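Local coordinates for hypothetical protein UNP Q5LQD5_SILPO (Silicibacter pomeroyi, PDB 2IMH) that is of unknown function but belongs to the DUF1028 family and folds into antiparallel sheets with helices packed against them, at residues G129-A134 with L147-A152; G18-T23 with A166-L171; H172-P177 with V214-E219. One frame throughout, in Å; residues are numbered along the deposited sequence. Where two conformers were deposited one is given.

Contact 1: G129-A134 with L147-A152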
loop_
_atom_site.group_PDB
_atom_site.type_symbol
_atom_site.label_atom_id
_atom_site.label_comp_id
_atom_site.label_asym_id
_atom_site.label_seq_id
_atom_site.Cartn_x
_atom_site.Cartn_y
_atom_site.Cartn_z
ATOM N N GLY A 129 -6.943 12.918 -7.097
ATOM C CA GLY A 129 -8.075 12.674 -7.988
ATOM C C GLY A 129 -7.685 11.750 -9.135
ATOM O O GLY A 129 -8.406 10.787 -9.426
ATOM N N ALA A 130 -6.546 12.030 -9.777
ATOM C CA ALA A 130 -6.091 11.226 -10.923
ATOM C C ALA A 130 -5.742 9.814 -10.468
ATOM O O ALA A 130 -6.066 8.831 -11.146
ATOM C CB ALA A 130 -4.884 11.867 -11.617
HETATM N N MSE A 131 -5.091 9.721 -9.310
HETATM C CA MSE A 131 -4.764 8.425 -8.711
HETATM C C MSE A 131 -6.023 7.574 -8.516
HETATM O O MSE A 131 -6.072 6.402 -8.890
HETATM C CB MSE A 131 -4.098 8.666 -7.355
HETATM C CG MSE A 131 -3.552 7.419 -6.725
HETATM SE SE MSE A 131 -2.629 7.883 -5.092
HETATM C CE MSE A 131 -1.215 6.539 -5.264
ATOM N N THR A 132 -7.040 8.179 -7.908
ATOM C CA THR A 132 -8.301 7.482 -7.606
ATOM C C THR A 132 -9.022 7.066 -8.891
ATOM O O THR A 132 -9.413 5.899 -9.071
ATOM C CB THR A 132 -9.210 8.412 -6.780
ATOM O OG1 THR A 132 -8.575 8.728 -5.532
ATOM C CG2 THR A 132 -10.553 7.756 -6.511
ATOM N N GLU A 133 -9.204 8.025 -9.793
ATOM C CA GLU A 133 -9.835 7.741 -11.085
ATOM C C GLU A 133 -9.147 6.568 -11.792
ATOM O O GLU A 133 -9.816 5.675 -12.300
ATOM C CB GLU A 133 -9.796 8.984 -11.981
ATOM C CG GLU A 133 -10.374 8.774 -13.387
ATOM C CD GLU A 133 -10.172 9.972 -14.322
ATOM O OE1 GLU A 133 -9.514 10.967 -13.934
ATOM O OE2 GLU A 133 -10.679 9.921 -15.469
ATOM N N ALA A 134 -7.814 6.579 -11.831
ATOM C CA ALA A 134 -7.064 5.494 -12.479
ATOM C C ALA A 134 -7.330 4.141 -11.824
ATOM O O ALA A 134 -7.562 3.152 -12.526
ATOM C CB ALA A 134 -5.582 5.796 -12.517
ATOM N N LEU A 147 -0.725 -0.313 -9.608
ATOM C CA LEU A 147 0.331 0.289 -10.437
ATOM C C LEU A 147 -0.199 1.447 -11.285
ATOM O O LEU A 147 0.446 2.495 -11.387
ATOM C CB LEU A 147 1.019 -0.765 -11.309
ATOM C CG LEU A 147 1.932 -1.759 -10.581
ATOM C CD1 LEU A 147 2.311 -2.951 -11.481
ATOM C CD2 LEU A 147 3.197 -1.080 -10.034
ATOM N N ALA A 148 -1.367 1.252 -11.889
ATOM C CA ALA A 148 -2.010 2.284 -12.707
ATOM C C ALA A 148 -2.218 3.562 -11.882
ATOM O O ALA A 148 -2.010 4.679 -12.374
ATOM C CB ALA A 148 -3.324 1.788 -13.245
ATOM N N ALA A 149 -2.624 3.383 -10.625
ATOM C CA ALA A 149 -2.803 4.496 -9.697
ATOM C C ALA A 149 -1.516 5.280 -9.457
ATOM O O ALA A 149 -1.529 6.514 -9.507
ATOM C CB ALA A 149 -3.390 4.009 -8.379
ATOM N N LEU A 150 -0.404 4.578 -9.217
ATOM C CA LEU A 150 0.893 5.258 -9.031
ATOM C C LEU A 150 1.287 6.065 -10.275
ATOM O O LEU A 150 1.715 7.214 -10.184
ATOM C CB LEU A 150 2.000 4.245 -8.736
ATOM C CG LEU A 150 1.944 3.497 -7.407
ATOM C CD1 LEU A 150 3.199 2.631 -7.268
ATOM C CD2 LEU A 150 1.809 4.471 -6.219
ATOM N N ILE A 151 1.150 5.440 -11.438
ATOM C CA ILE A 151 1.471 6.098 -12.707
ATOM C C ILE A 151 0.629 7.362 -12.950
ATOM O O ILE A 151 1.167 8.412 -13.335
ATOM C CB ILE A 151 1.377 5.085 -13.866
ATOM C CG1 ILE A 151 2.586 4.145 -13.814
ATOM C CG2 ILE A 151 1.252 5.779 -15.235
ATOM C CD1 ILE A 151 3.945 4.820 -14.116
ATOM N N ALA A 152 -0.674 7.273 -12.691
ATOM C CA ALA A 152 -1.568 8.434 -12.852
ATOM C C ALA A 152 -1.201 9.543 -11.873
ATOM O O ALA A 152 -1.258 10.724 -12.208
ATOM C CB ALA A 152 -3.020 8.012 -12.641
#

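Contact 2: G18-T23 with A166-L171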
loop_
_atom_site.group_PDB
_atom_site.type_symbol
_atom_site.label_atom_id
_atom_site.label_comp_id
_atom_site.label_asym_id
_atom_site.label_seq_id
_atom_site.Cartn_x
_atom_site.Cartn_y
_atom_site.Cartn_z
ATOM N N GLY A 18 -4.516 -4.543 -0.212
ATOM C CA GLY A 18 -3.209 -4.079 -0.646
ATOM C C GLY A 18 -3.015 -2.593 -0.605
ATOM O O GLY A 18 -3.905 -1.841 -0.218
ATOM N N GLY A 19 -1.815 -2.181 -0.984
ATOM C CA GLY A 19 -1.509 -0.756 -1.056
ATOM C C GLY A 19 -0.297 -0.547 -1.940
ATOM O O GLY A 19 0.437 -1.503 -2.247
ATOM N N ALA A 20 -0.091 0.698 -2.339
ATOM C CA ALA A 20 1.070 1.057 -3.139
ATOM C C ALA A 20 1.431 2.489 -2.841
ATOM O O ALA A 20 0.563 3.281 -2.474
ATOM C CB ALA A 20 0.785 0.872 -4.593
ATOM N N ALA A 21 2.705 2.835 -3.000
ATOM C CA ALA A 21 3.134 4.192 -2.634
ATOM C C ALA A 21 4.375 4.573 -3.402
ATOM O O ALA A 21 5.111 3.710 -3.895
ATOM C CB ALA A 21 3.426 4.263 -1.138
ATOM N N ALA A 22 4.623 5.871 -3.484
ATOM C CA ALA A 22 5.854 6.366 -4.082
ATOM C C ALA A 22 6.179 7.692 -3.416
ATOM O O ALA A 22 5.267 8.409 -2.991
ATOM C CB ALA A 22 5.704 6.519 -5.598
ATOM N N THR A 23 7.476 7.971 -3.256
ATOM C CA THR A 23 7.918 9.262 -2.735
ATOM C C THR A 23 9.122 9.792 -3.476
ATOM O O THR A 23 9.793 9.064 -4.218
ATOM C CB THR A 23 8.380 9.207 -1.259
ATOM O OG1 THR A 23 9.579 8.424 -1.157
ATOM C CG2 THR A 23 7.289 8.676 -0.313
ATOM N N ALA A 166 9.436 3.441 -4.731
ATOM C CA ALA A 166 8.061 2.995 -4.932
ATOM C C ALA A 166 7.932 1.620 -4.304
ATOM O O ALA A 166 8.927 0.893 -4.169
ATOM C CB ALA A 166 7.723 2.923 -6.432
ATOM N N ALA A 167 6.712 1.266 -3.898
ATOM C CA ALA A 167 6.463 -0.048 -3.326
ATOM C C ALA A 167 5.017 -0.482 -3.477
ATOM O O ALA A 167 4.113 0.348 -3.675
ATOM C CB ALA A 167 6.837 -0.064 -1.862
HETATM N N MSE A 168 4.820 -1.787 -3.316
HETATM C CA MSE A 168 3.490 -2.374 -3.287
HETATM C C MSE A 168 3.478 -3.459 -2.229
HETATM O O MSE A 168 4.509 -4.088 -1.956
HETATM C CB MSE A 168 3.119 -2.983 -4.645
HETATM C CG MSE A 168 1.643 -3.351 -4.789
HETATM SE SE MSE A 168 1.109 -3.605 -6.660
HETATM C CE MSE A 168 1.479 -1.785 -7.228
ATOM N N LEU A 169 2.309 -3.661 -1.630
ATOM C CA LEU A 169 2.141 -4.706 -0.644
ATOM C C LEU A 169 0.756 -5.283 -0.874
ATOM O O LEU A 169 -0.232 -4.534 -0.825
ATOM C CB LEU A 169 2.248 -4.125 0.770
ATOM C CG LEU A 169 1.968 -5.121 1.901
ATOM C CD1 LEU A 169 3.073 -6.186 1.897
ATOM C CD2 LEU A 169 1.856 -4.445 3.279
ATOM N N VAL A 170 0.678 -6.591 -1.112
ATOM C CA VAL A 170 -0.620 -7.242 -1.321
ATOM C C VAL A 170 -0.687 -8.536 -0.531
ATOM O O VAL A 170 0.248 -9.344 -0.561
ATOM C CB VAL A 170 -0.918 -7.510 -2.817
ATOM C CG1 VAL A 170 -2.253 -8.306 -2.986
ATOM C CG2 VAL A 170 -0.963 -6.179 -3.604
ATOM N N LEU A 171 -1.808 -8.721 0.165
ATOM C CA LEU A 171 -2.003 -9.861 1.069
ATOM C C LEU A 171 -3.284 -10.602 0.731
ATOM O O LEU A 171 -4.292 -9.993 0.409
ATOM C CB LEU A 171 -2.097 -9.380 2.522
ATOM C CG LEU A 171 -0.991 -8.446 3.044
ATOM C CD1 LEU A 171 -1.287 -8.060 4.492
ATOM C CD2 LEU A 171 0.374 -9.134 2.922
#

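Contact 3: H172-P177 with V214-E219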
loop_
_atom_site.group_PDB
_atom_site.type_symbol
_atom_site.label_atom_id
_atom_site.label_comp_id
_atom_site.label_asym_id
_atom_site.label_seq_id
_atom_site.Cartn_x
_atom_site.Cartn_y
_atom_site.Cartn_z
ATOM N N HIS A 172 -3.242 -11.923 0.843
ATOM C CA HIS A 172 -4.414 -12.760 0.622
ATOM C C HIS A 172 -4.164 -14.069 1.366
ATOM O O HIS A 172 -3.035 -14.548 1.377
ATOM C CB HIS A 172 -4.566 -13.063 -0.854
ATOM C CG HIS A 172 -5.791 -13.860 -1.167
ATOM N ND1 HIS A 172 -5.818 -15.238 -1.098
ATOM C CD2 HIS A 172 -7.047 -13.472 -1.493
ATOM C CE1 HIS A 172 -7.035 -15.666 -1.391
ATOM N NE2 HIS A 172 -7.798 -14.614 -1.645
ATOM N N PRO A 173 -5.205 -14.667 1.973
ATOM C CA PRO A 173 -4.951 -15.850 2.811
ATOM C C PRO A 173 -4.399 -17.081 2.079
ATOM O O PRO A 173 -3.837 -17.959 2.735
ATOM C CB PRO A 173 -6.335 -16.185 3.379
ATOM C CG PRO A 173 -7.299 -15.576 2.433
ATOM C CD PRO A 173 -6.634 -14.310 1.954
ATOM N N ASP A 174 -4.581 -17.158 0.758
ATOM C CA ASP A 174 -4.119 -18.315 -0.018
ATOM C C ASP A 174 -2.767 -18.065 -0.679
ATOM O O ASP A 174 -2.298 -18.888 -1.473
ATOM C CB ASP A 174 -5.142 -18.677 -1.107
ATOM C CG ASP A 174 -6.492 -19.074 -0.538
ATOM O OD1 ASP A 174 -6.556 -19.512 0.635
ATOM O OD2 ASP A 174 -7.491 -18.936 -1.282
ATOM N N ARG A 175 -2.153 -16.926 -0.357
ATOM C CA ARG A 175 -0.924 -16.512 -1.023
ATOM C C ARG A 175 0.079 -16.051 0.009
ATOM O O ARG A 175 -0.312 -15.506 1.044
ATOM C CB ARG A 175 -1.187 -15.330 -1.963
ATOM C CG ARG A 175 -2.317 -15.542 -2.976
ATOM C CD ARG A 175 -2.640 -14.220 -3.649
ATOM N NE ARG A 175 -4.037 -14.113 -4.091
ATOM C CZ ARG A 175 -4.592 -12.983 -4.533
ATOM N NH1 ARG A 175 -5.870 -12.973 -4.909
ATOM N NH2 ARG A 175 -3.874 -11.863 -4.601
ATOM N N PRO A 176 1.380 -16.208 -0.290
ATOM C CA PRO A 176 2.355 -15.553 0.572
ATOM C C PRO A 176 2.283 -14.039 0.333
ATOM O O PRO A 176 1.774 -13.609 -0.693
ATOM C CB PRO A 176 3.695 -16.126 0.095
ATOM C CG PRO A 176 3.460 -16.548 -1.314
ATOM C CD PRO A 176 2.008 -16.938 -1.412
ATOM N N PRO A 177 2.756 -13.236 1.290
ATOM C CA PRO A 177 2.679 -11.790 1.045
ATOM C C PRO A 177 3.424 -11.405 -0.223
ATOM O O PRO A 177 4.480 -11.965 -0.517
ATOM C CB PRO A 177 3.389 -11.195 2.267
ATOM C CG PRO A 177 3.178 -12.209 3.344
ATOM C CD PRO A 177 3.367 -13.534 2.598
ATOM N N VAL A 214 1.133 -20.759 3.402
ATOM C CA VAL A 214 0.200 -19.622 3.330
ATOM C C VAL A 214 -0.804 -19.752 4.482
ATOM O O VAL A 214 -0.887 -20.808 5.129
ATOM C CB VAL A 214 -0.534 -19.548 1.971
ATOM C CG1 VAL A 214 0.471 -19.308 0.839
ATOM C CG2 VAL A 214 -1.337 -20.835 1.701
ATOM N N LEU A 215 -1.544 -18.683 4.755
ATOM C CA LEU A 215 -2.427 -18.663 5.919
ATOM C C LEU A 215 -3.408 -19.822 5.920
ATOM O O LEU A 215 -3.669 -20.411 6.975
ATOM C CB LEU A 215 -3.180 -17.337 6.009
ATOM C CG LEU A 215 -3.887 -17.035 7.330
ATOM C CD1 LEU A 215 -2.862 -16.824 8.445
ATOM C CD2 LEU A 215 -4.759 -15.780 7.153
ATOM N N SER A 216 -3.928 -20.157 4.740
ATOM C CA SER A 216 -4.885 -21.261 4.601
ATOM C C SER A 216 -4.234 -22.638 4.467
ATOM O O SER A 216 -4.940 -23.653 4.355
ATOM C CB SER A 216 -5.790 -21.010 3.391
ATOM O OG SER A 216 -5.011 -21.010 2.205
ATOM N N ASP A 217 -2.900 -22.694 4.461
ATOM C CA ASP A 217 -2.172 -23.976 4.312
ATOM C C ASP A 217 -0.789 -23.748 4.926
ATOM O O ASP A 217 0.219 -23.559 4.215
ATOM C CB ASP A 217 -2.084 -24.375 2.829
ATOM C CG ASP A 217 -1.555 -25.798 2.609
ATOM O OD1 ASP A 217 -1.346 -26.555 3.583
ATOM O OD2 ASP A 217 -1.354 -26.167 1.434
ATOM N N LYS A 218 -0.750 -23.735 6.254
ATOM C CA LYS A 218 0.441 -23.264 6.961
ATOM C C LYS A 218 1.645 -24.207 6.899
ATOM O O LYS A 218 2.782 -23.793 7.147
ATOM C CB LYS A 218 0.096 -22.902 8.405
ATOM C CG LYS A 218 -0.811 -21.668 8.534
ATOM C CD LYS A 218 -1.120 -21.322 10.000
ATOM C CE LYS A 218 0.045 -20.628 10.687
ATOM N NZ LYS A 218 -0.080 -20.610 12.186
ATOM N N GLU A 219 1.411 -25.465 6.549
ATOM C CA GLU A 219 2.492 -26.449 6.579
ATOM C C GLU A 219 2.891 -26.919 5.167
ATOM O O GLU A 219 3.600 -27.920 5.008
ATOM C CB GLU A 219 2.136 -27.605 7.543
ATOM C CG GLU A 219 2.034 -27.063 8.992
ATOM C CD GLU A 219 1.772 -28.103 10.077
ATOM O OE1 GLU A 219 1.800 -29.323 9.813
ATOM O OE2 GLU A 219 1.527 -27.662 11.220
HETATM O O HOH W 1 -0.135 -16.296 3.741
#

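Contact 1: G129-A134 with L147-A152
Ala134 and Ala152 meet methyl to methyl within an antiparallel alpha-alpha hairpin, formed by helices 126-137 and 142-155. The segment axes run at 152° to each other and approach to 7.5 Å, a short separation made possible by the small residues between them. Ala134 CB lies 3.4 Å from Ala152 CB, tighter than an ordinary carbon-carbon contact. The Ala152 methyl is also pressed against the first helix backbone, with CB 3.5 Å from Ala130 O. That same oxygen accepts the intrahelical bond from Ala134 N, so the methyl rests beside a carbonyl already engaged in its own helix. A similar exchange takes place one turn away, where Ala134 CB sits 3.7 Å from Ala148 O.

On the sheet side of this alanine layer, Met131 (a selenomethionine) reaches across. Its CG stands anti to the backbone N (chi1 -172°), which carries the chain alongside the second helix and puts CG 3.8 Å from Ala149 CB. The Ala149 methyl touches the first helix through Met131 O, at 3.6 Å from CB. The chain bends about its CG-SE bond, and Met131 CE comes to 3.8 Å from Leu150 CD2; the two long side chains lie side by side and point the same way, into the buried layer formed with Phe5 and Ile7 of strand 4-11. The side chains that meet are all apolar, and several methyls rest on carbonyl oxygens of the facing helix; the longer side chains turn to the sheet, as in a helical hairpin covering one face of an antiparallel sheet in a layered alpha-beta fold.

Contact 2: G18-T23 with A166-L171
Gly19 and Leu169 exchange a pair of backbone hydrogen bonds in the antiparallel sheet where strands 16-23 and 165-172 run as neighbours. Gly19 N gives to Leu169 O at 2.8 Å, and Leu169 N returns the bond to Gly19 O at 2.9 Å. Ala21 and Ala167 form a second such pair. The packing is closest at Gly18, whose CA is 3.0 Å from Leu169 O; a CB there would collide with that oxygen and with Val170 CG2.

The face carrying Ala20, Ala22, Ala166, Met168 and Val170 is the densely filled one, since helix 142-155 packs on it through Leu146, Leu147 and Leu150. Here Met168 (a selenomethionine), with CG opposite the backbone N (chi1 -168°) and its chain bent at chi3, brings CE to 3.8 Å from Ala20 CB in one of its two conformers, and Ala22 CB lies 4.2 Å from Ala166 CB. The opposite face, with Ala21, Ala167 and Leu169, is looser: the methyls of Ala21 and Ala167 are not in close contact, and Leu169 is partly exposed. Between the bonded pairs, Ala20 CA approaches Ala167 O to 3.2 Å in a CA-H...O contact, and Met168 CA lies 3.3 Å from Gly19 O in a second, bent one.

Contact 3: H172-P177 with V214-E219
Val214 points its side chain at the backbone of the 172-177 segment and crosses the ring of Pro176 at a slant. With CG1 set anti to its own carbonyl carbon (chi1 -63°), this methyl lies 3.4 Å from Arg175 C and 3.6 Å from Pro176 CD, while CG2 faces the carbonyl group of Asp174. Shortened to an alanine, this side chain would lose both outer methyls, which would probably leave the Arg175-Pro176 peptide and the Pro176 ring without their apolar partner and open a gap between the segments.

Beside the valine, Ser216 grips the other segment twice. Its N donates to Pro173 O at 3.0 Å, and its hydroxyl OG donates to Asp174 OD1 at 2.7 Å, meeting the carboxylate on its anti side. Leu215 CB rests against the same Pro173 O at 3.4 Å. Pro173 and Asp174 occupy the corner of a type I turn from His172 to Arg175, the tight connection of the beta hairpin made by strands 165-172 and 175-182; a second type I turn, Val214 to Asp217, docks on it from the loop after helix 203-209.

Within the first turn the His172 ring is sandwiched. Pro173 CD lies 3.2 Å above the centre of one face, and Arg175 NH1 sits 3.6 Å over the other, displaced toward the rim. Asp174 N donates to His172 ND1 at 2.9 Å, tilted out of the ring plane, which holds the imidazole's rotation. A water accepts from Leu215 N and donates to Arg175 O, bridging the segments alongside Val214.

From the N terminus, strand 16-23 opens the longest loop, which contact 2 closes only when strand 165-172 pairs with it, some 140 residues later. Contact 1 lies nested inside that loop, joining successive helices 126-137 and 142-155. The two contacts touch where Leu150 CD2 of the second helix rests on the backbone of segment 18-23, so the helical layer sits directly on the sheet. Contact 3 follows in series: the chain turns from strand 165-172 into 175-182, then passes through two further helices before segment 214-219 returns to that turn. Leu171 packs on Pro177 between contacts 2 and 3, whereas contacts 1 and 3 lie about 29 Å apart between centres.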